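Local atomic coordinates of protein piwi (Drosophila melanogaster, PDB entry 6KR6), a protein that binds piRNAs and, in complex with them, represses transposable elements in the fly germline through transcriptional silencing. Residues R700-G711 with V729-P740. Residues are numbered along the deposited sequence; the frame is centred on the assembly and turned at random.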
ATOM      1  N   ARG A 700       6.052  -8.120  -9.435  1.00 82.57           N
ATOM      2  CA  ARG A 700       7.236  -8.709  -8.830  1.00 83.40           C
ATOM      3  C   ARG A 700       8.232  -9.077  -9.921  1.00 84.22           C
ATOM      4  O   ARG A 700       7.901  -9.126 -11.110  1.00 85.36           O
ATOM      5  CB  ARG A 700       6.886  -9.950  -7.995  1.00 83.29           C
ATOM      6  CG  ARG A 700       5.549  -9.871  -7.284  1.00 89.19           C
ATOM      7  CD  ARG A 700       5.671 -10.220  -5.810  1.00 80.04           C
ATOM      8  NE  ARG A 700       4.380 -10.115  -5.138  1.00 88.68           N
ATOM      9  CZ  ARG A 700       4.216 -10.119  -3.820  1.00 92.87           C
ATOM     10  NH1 ARG A 700       2.998 -10.016  -3.304  1.00 98.51           N
ATOM     11  NH2 ARG A 700       5.266 -10.219  -3.016  1.00 92.90           N
ATOM     12  N   PHE A 701       9.467  -9.335  -9.498  1.00 82.26           N
ATOM     13  CA  PHE A 701      10.510  -9.827 -10.385  1.00 89.29           C
ATOM     14  C   PHE A 701      11.607 -10.445  -9.531  1.00 92.88           C
ATOM     15  O   PHE A 701      11.796 -10.065  -8.372  1.00 86.69           O
ATOM     16  CB  PHE A 701      11.072  -8.718 -11.283  1.00 84.86           C
ATOM     17  CG  PHE A 701      11.484  -7.480 -10.541  1.00 94.01           C
ATOM     18  CD1 PHE A 701      12.779  -7.334 -10.071  1.00 97.86           C
ATOM     19  CD2 PHE A 701      10.579  -6.455 -10.325  1.00 93.48           C
ATOM     20  CE1 PHE A 701      13.161  -6.192  -9.392  1.00 91.90           C
ATOM     21  CE2 PHE A 701      10.954  -5.311  -9.647  1.00 93.13           C
ATOM     22  CZ  PHE A 701      12.248  -5.179  -9.180  1.00 95.14           C
ATOM     23  N   PHE A 702      12.324 -11.404 -10.112  1.00 96.35           N
ATOM     24  CA  PHE A 702      13.292 -12.193  -9.366  1.00 93.99           C
ATOM     25  C   PHE A 702      14.560 -12.375 -10.186  1.00 98.79           C
ATOM     26  O   PHE A 702      14.562 -12.227 -11.410  1.00 93.06           O
ATOM     27  CB  PHE A 702      12.714 -13.562  -8.982  1.00 97.63           C
ATOM     28  CG  PHE A 702      11.320 -13.495  -8.435  1.00 97.89           C
ATOM     29  CD1 PHE A 702      11.073 -12.911  -7.204  1.00 97.40           C
ATOM     30  CD2 PHE A 702      10.255 -14.017  -9.150  1.00 91.94           C
ATOM     31  CE1 PHE A 702       9.790 -12.845  -6.698  1.00 93.22           C
ATOM     32  CE2 PHE A 702       8.969 -13.957  -8.648  1.00 92.62           C
ATOM     33  CZ  PHE A 702       8.736 -13.370  -7.419  1.00 87.99           C
ATOM     34  N   LEU A 703      15.644 -12.710  -9.489  1.00104.81           N
ATOM     35  CA  LEU A 703      16.944 -12.967 -10.098  1.00104.97           C
ATOM     36  C   LEU A 703      17.280 -14.443  -9.937  1.00100.12           C
ATOM     37  O   LEU A 703      17.360 -14.942  -8.809  1.00 94.90           O
ATOM     38  CB  LEU A 703      18.031 -12.106  -9.458  1.00 95.36           C
ATOM     39  CG  LEU A 703      19.469 -12.478  -9.825  1.00 94.14           C
ATOM     40  CD1 LEU A 703      19.866 -11.866 -11.160  1.00 97.95           C
ATOM     41  CD2 LEU A 703      20.433 -12.068  -8.723  1.00 97.25           C
ATOM     42  N   ASN A 704      17.484 -15.130 -11.064  1.00104.75           N
ATOM     43  CA  ASN A 704      17.796 -16.560 -11.074  1.00108.26           C
ATOM     44  C   ASN A 704      16.801 -17.344 -10.222  1.00105.45           C
ATOM     45  O   ASN A 704      17.167 -18.253  -9.472  1.00109.21           O
ATOM     46  CB  ASN A 704      19.231 -16.815 -10.611  1.00105.02           C
ATOM     47  N   GLY A 705      15.527 -16.972 -10.329  1.00102.71           N
ATOM     48  CA  GLY A 705      14.473 -17.624  -9.579  1.00 96.74           C
ATOM     49  C   GLY A 705      14.451 -17.337  -8.096  1.00 99.60           C
ATOM     50  O   GLY A 705      13.730 -18.019  -7.362  1.00105.92           O
ATOM     51  N   GLN A 706      15.205 -16.346  -7.625  1.00105.23           N
ATOM     52  CA  GLN A 706      15.307 -16.060  -6.202  1.00103.97           C
ATOM     53  C   GLN A 706      15.080 -14.578  -5.936  1.00102.77           C
ATOM     54  O   GLN A 706      15.050 -13.751  -6.851  1.00 98.12           O
ATOM     55  CB  GLN A 706      16.668 -16.489  -5.639  1.00106.30           C
ATOM     56  CG  GLN A 706      16.858 -17.991  -5.564  1.00110.04           C
ATOM     57  CD  GLN A 706      18.128 -18.383  -4.835  1.00125.52           C
ATOM     58  OE1 GLN A 706      19.101 -17.628  -4.807  1.00123.30           O
ATOM     59  NE2 GLN A 706      18.123 -19.566  -4.234  1.00122.57           N
ATOM     60  N   ASN A 707      14.929 -14.260  -4.654  1.00100.97           N
ATOM     61  CA  ASN A 707      14.693 -12.886  -4.234  1.00 94.16           C
ATOM     62  C   ASN A 707      15.867 -12.004  -4.648  1.00 93.02           C
ATOM     63  O   ASN A 707      17.026 -12.360  -4.386  1.00 91.16           O
ATOM     64  CB  ASN A 707      14.493 -12.827  -2.719  1.00 99.95           C
ATOM     65  CG  ASN A 707      13.319 -13.673  -2.248  1.00106.54           C
ATOM     66  OD1 ASN A 707      12.160 -13.339  -2.492  1.00100.09           O
ATOM     67  ND2 ASN A 707      13.617 -14.769  -1.561  1.00113.70           N
ATOM     68  N   PRO A 708      15.620 -10.860  -5.291  1.00 91.23           N
ATOM     69  CA  PRO A 708      16.729 -10.025  -5.746  1.00 91.72           C
ATOM     70  C   PRO A 708      17.471  -9.425  -4.567  1.00 99.10           C
ATOM     71  O   PRO A 708      16.877  -9.170  -3.505  1.00 96.75           O
ATOM     72  CB  PRO A 708      16.035  -8.936  -6.584  1.00 88.02           C
ATOM     73  CG  PRO A 708      14.658  -9.458  -6.856  1.00 86.99           C
ATOM     74  CD  PRO A 708      14.313 -10.303  -5.675  1.00 95.04           C
ATOM     75  N   PRO A 709      18.769  -9.175  -4.705  1.00 96.37           N
ATOM     76  CA  PRO A 709      19.533  -8.591  -3.604  1.00 87.01           C
ATOM     77  C   PRO A 709      19.186  -7.125  -3.437  1.00 88.63           C
ATOM     78  O   PRO A 709      18.671  -6.494  -4.372  1.00 90.45           O
ATOM     79  CB  PRO A 709      20.988  -8.771  -4.056  1.00 94.90           C
ATOM     80  CG  PRO A 709      20.905  -8.703  -5.544  1.00 90.28           C
ATOM     81  CD  PRO A 709      19.592  -9.354  -5.914  1.00 92.59           C
ATOM     82  N   PRO A 710      19.439  -6.551  -2.261  1.00 93.76           N
ATOM     83  CA  PRO A 710      19.193  -5.116  -2.075  1.00 81.98           C
ATOM     84  C   PRO A 710      19.960  -4.287  -3.093  1.00 79.21           C
ATOM     85  O   PRO A 710      21.105  -4.588  -3.436  1.00 88.66           O
ATOM     86  CB  PRO A 710      19.691  -4.856  -0.650  1.00 85.87           C
ATOM     87  CG  PRO A 710      19.564  -6.172   0.033  1.00 88.49           C
ATOM     88  CD  PRO A 710      19.876  -7.202  -1.013  1.00 95.10           C
ATOM     89  N   GLY A 711      19.308  -3.234  -3.582  1.00 78.80           N
ATOM     90  CA  GLY A 711      19.899  -2.345  -4.559  1.00 76.55           C
ATOM     91  C   GLY A 711      19.497  -2.605  -5.994  1.00 83.54           C
ATOM     92  O   GLY A 711      19.952  -1.880  -6.886  1.00 89.65           O
ATOM     93  N   VAL A 729      14.365  -2.542  -5.239  1.00 73.29           N
ATOM     94  CA  VAL A 729      14.399  -3.485  -4.132  1.00 81.66           C
ATOM     95  C   VAL A 729      15.516  -3.026  -3.207  1.00 77.17           C
ATOM     96  O   VAL A 729      16.693  -3.041  -3.582  1.00 75.37           O
ATOM     97  CB  VAL A 729      14.617  -4.925  -4.612  1.00 81.52           C
ATOM     98  CG1 VAL A 729      15.067  -5.805  -3.455  1.00 85.06           C
ATOM     99  CG2 VAL A 729      13.343  -5.473  -5.230  1.00 68.99           C
ATOM    100  N   SER A 730      15.149  -2.595  -2.007  1.00 81.10           N
ATOM    101  CA  SER A 730      16.105  -2.084  -1.036  1.00 86.58           C
ATOM    102  C   SER A 730      16.270  -2.982   0.177  1.00 88.85           C
ATOM    103  O   SER A 730      17.378  -3.100   0.701  1.00 88.12           O
ATOM    104  CB  SER A 730      15.685  -0.685  -0.573  1.00 82.88           C
ATOM    105  OG  SER A 730      14.350  -0.691  -0.099  1.00 81.95           O
ATOM    106  N   GLN A 731      15.201  -3.625   0.634  1.00 93.48           N
ATOM    107  CA  GLN A 731      15.231  -4.459   1.828  1.00 95.52           C
ATOM    108  C   GLN A 731      15.137  -5.922   1.419  1.00 98.67           C
ATOM    109  O   GLN A 731      14.124  -6.347   0.853  1.00105.33           O
ATOM    110  CB  GLN A 731      14.088  -4.092   2.774  1.00 89.46           C
ATOM    111  CG  GLN A 731      14.062  -4.890   4.066  1.00 91.05           C
ATOM    112  CD  GLN A 731      12.878  -4.529   4.942  1.00 95.40           C
ATOM    113  OE1 GLN A 731      11.736  -4.872   4.635  1.00102.15           O
ATOM    114  NE2 GLN A 731      13.143  -3.826   6.037  1.00 85.25           N
ATOM    115  N   GLN A 732      16.190  -6.684   1.700  1.00102.13           N
ATOM    116  CA  GLN A 732      16.150  -8.119   1.469  1.00105.59           C
ATOM    117  C   GLN A 732      15.236  -8.791   2.488  1.00103.24           C
ATOM    118  O   GLN A 732      15.101  -8.339   3.628  1.00 99.84           O
ATOM    119  CB  GLN A 732      17.555  -8.715   1.558  1.00108.43           C
ATOM    120  CG  GLN A 732      18.252  -8.429   2.876  1.00113.66           C
ATOM    121  CD  GLN A 732      19.651  -9.005   2.940  1.00119.75           C
ATOM    122  OE1 GLN A 732      20.406  -8.716   3.867  1.00116.06           O
ATOM    123  NE2 GLN A 732      20.003  -9.826   1.957  1.00113.79           N
ATOM    124  N   VAL A 733      14.601  -9.878   2.064  1.00105.10           N
ATOM    125  CA  VAL A 733      13.704 -10.646   2.918  1.00112.31           C
ATOM    126  C   VAL A 733      14.301 -12.031   3.119  1.00110.60           C
ATOM    127  O   VAL A 733      14.737 -12.675   2.157  1.00113.52           O
ATOM    128  CB  VAL A 733      12.284 -10.736   2.328  1.00115.17           C
ATOM    129  CG1 VAL A 733      11.611  -9.374   2.364  1.00105.56           C
ATOM    130  CG2 VAL A 733      12.320 -11.271   0.908  1.00105.59           C
ATOM    131  N   ARG A 734      14.337 -12.478   4.374  1.00108.74           N
ATOM    132  CA  ARG A 734      14.798 -13.833   4.661  1.00123.93           C
ATOM    133  C   ARG A 734      13.794 -14.862   4.158  1.00131.36           C
ATOM    134  O   ARG A 734      14.152 -15.790   3.422  1.00136.61           O
ATOM    135  CB  ARG A 734      15.041 -13.998   6.162  1.00127.77           C
ATOM    136  N   GLN A 735      12.529 -14.706   4.534  1.00123.77           N
ATOM    137  CA  GLN A 735      11.461 -15.591   4.104  1.00118.57           C
ATOM    138  C   GLN A 735      10.391 -14.789   3.376  1.00113.52           C
ATOM    139  O   GLN A 735      10.237 -13.583   3.590  1.00120.72           O
ATOM    140  CB  GLN A 735      10.843 -16.338   5.294  1.00129.87           C
ATOM    141  N   GLY A 736       9.651 -15.475   2.514  1.00107.32           N
ATOM    142  CA  GLY A 736       8.597 -14.840   1.752  1.00 93.24           C
ATOM    143  C   GLY A 736       9.060 -14.371   0.388  1.00 93.70           C
ATOM    144  O   GLY A 736      10.150 -14.695  -0.095  1.00 94.85           O
ATOM    145  N   THR A 737       8.198 -13.579  -0.243  1.00 99.78           N
ATOM    146  CA  THR A 737       8.456 -13.020  -1.561  1.00 95.78           C
ATOM    147  C   THR A 737       8.653 -11.515  -1.445  1.00 93.41           C
ATOM    148  O   THR A 737       7.959 -10.849  -0.672  1.00 91.98           O
ATOM    149  CB  THR A 737       7.305 -13.320  -2.523  1.00 91.34           C
ATOM    150  OG1 THR A 737       6.610 -14.496  -2.088  1.00102.92           O
ATOM    151  CG2 THR A 737       7.838 -13.552  -3.923  1.00 84.48           C
ATOM    152  N   VAL A 738       9.604 -10.982  -2.214  1.00 94.55           N
ATOM    153  CA  VAL A 738       9.886  -9.553  -2.154  1.00 95.45           C
ATOM    154  C   VAL A 738       8.757  -8.775  -2.810  1.00 88.83           C
ATOM    155  O   VAL A 738       8.249  -9.152  -3.876  1.00 84.57           O
ATOM    156  CB  VAL A 738      11.226  -9.220  -2.832  1.00 93.74           C
ATOM    157  CG1 VAL A 738      11.674  -7.817  -2.451  1.00 94.72           C
ATOM    158  CG2 VAL A 738      12.275 -10.221  -2.461  1.00 98.45           C
ATOM    159  N   SER A 739       8.364  -7.680  -2.173  1.00 81.92           N
ATOM    160  CA  SER A 739       7.483  -6.699  -2.791  1.00 81.54           C
ATOM    161  C   SER A 739       8.317  -5.475  -3.135  1.00 87.08           C
ATOM    162  O   SER A 739       8.691  -4.718  -2.227  1.00 93.30           O
ATOM    163  CB  SER A 739       6.341  -6.320  -1.849  1.00 93.62           C
ATOM    164  OG  SER A 739       5.759  -7.472  -1.262  1.00107.15           O
ATOM    165  N   PRO A 740       8.652  -5.245  -4.404  1.00 83.24           N
ATOM    166  CA  PRO A 740       9.498  -4.097  -4.742  1.00 74.05           C
ATOM    167  C   PRO A 740       8.753  -2.791  -4.528  1.00 73.86           C
ATOM    168  O   PRO A 740       7.525  -2.729  -4.623  1.00 76.71           O
ATOM    169  CB  PRO A 740       9.817  -4.316  -6.224  1.00 71.67           C
ATOM    170  CG  PRO A 740       8.646  -5.072  -6.736  1.00 73.04           C
ATOM    171  CD  PRO A 740       8.206  -5.973  -5.607  1.00 81.71           C
TER
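Gly-711 and Val-729 are joined backbone to backbone: N of Gly-711 donates to Val-729 O at 2.6 Å. The bond carries on the antiparallel pairing of strands 712-714 and 725-729, in which Val-729 also bonds to the backbone of Thr-712, within the PIWI domain. Beside it, CB of Pro-710 rests 3.2 Å from Ser-730 O, a carbonyl whose hydrogen bond comes from elsewhere, from Thr-774 OG1; the proline ring also lies against CB of Gln-732.

At the far end Arg-700 reaches the loop. A bend at chi2 (-130°) turns the outer part of its chain to the loop, where NH2 gives a weak hydrogen bond to Val-738 O, 3.3 Å away with 146° at the hydrogen. Thr-737 O stands at the guanidinium edge, in its plane, while NH1 makes a salt bridge to Glu-220. Replacing Arg-700 by alanine removes the guanidinium, which would probably cost Glu-220 this salt bridge and Val-738 O this weak donor. Thr-737 turns its hydroxyl out of the contact to Met-360 O and Arg-365, and its methyl CG2 meets Phe-702 CE1 at 3.5 Å.

Between these ends the contact is mostly apolar. Phe-701 lays CE2 3.7 Å from Pro-740 CG and brings CZ near Val-729 CG2, while CG2 of Val-738 packs on Pro-708 CD and on CB of Asn-707. The chemistry is thus divided: one backbone hydrogen bond, a weak arginine bond and an apolar middle join the two segments, whereas Arg-700 and Thr-737 find their strongest polar partners, Glu-220 and Met-360, elsewhere in the chain, tying this loop pair into its surroundings.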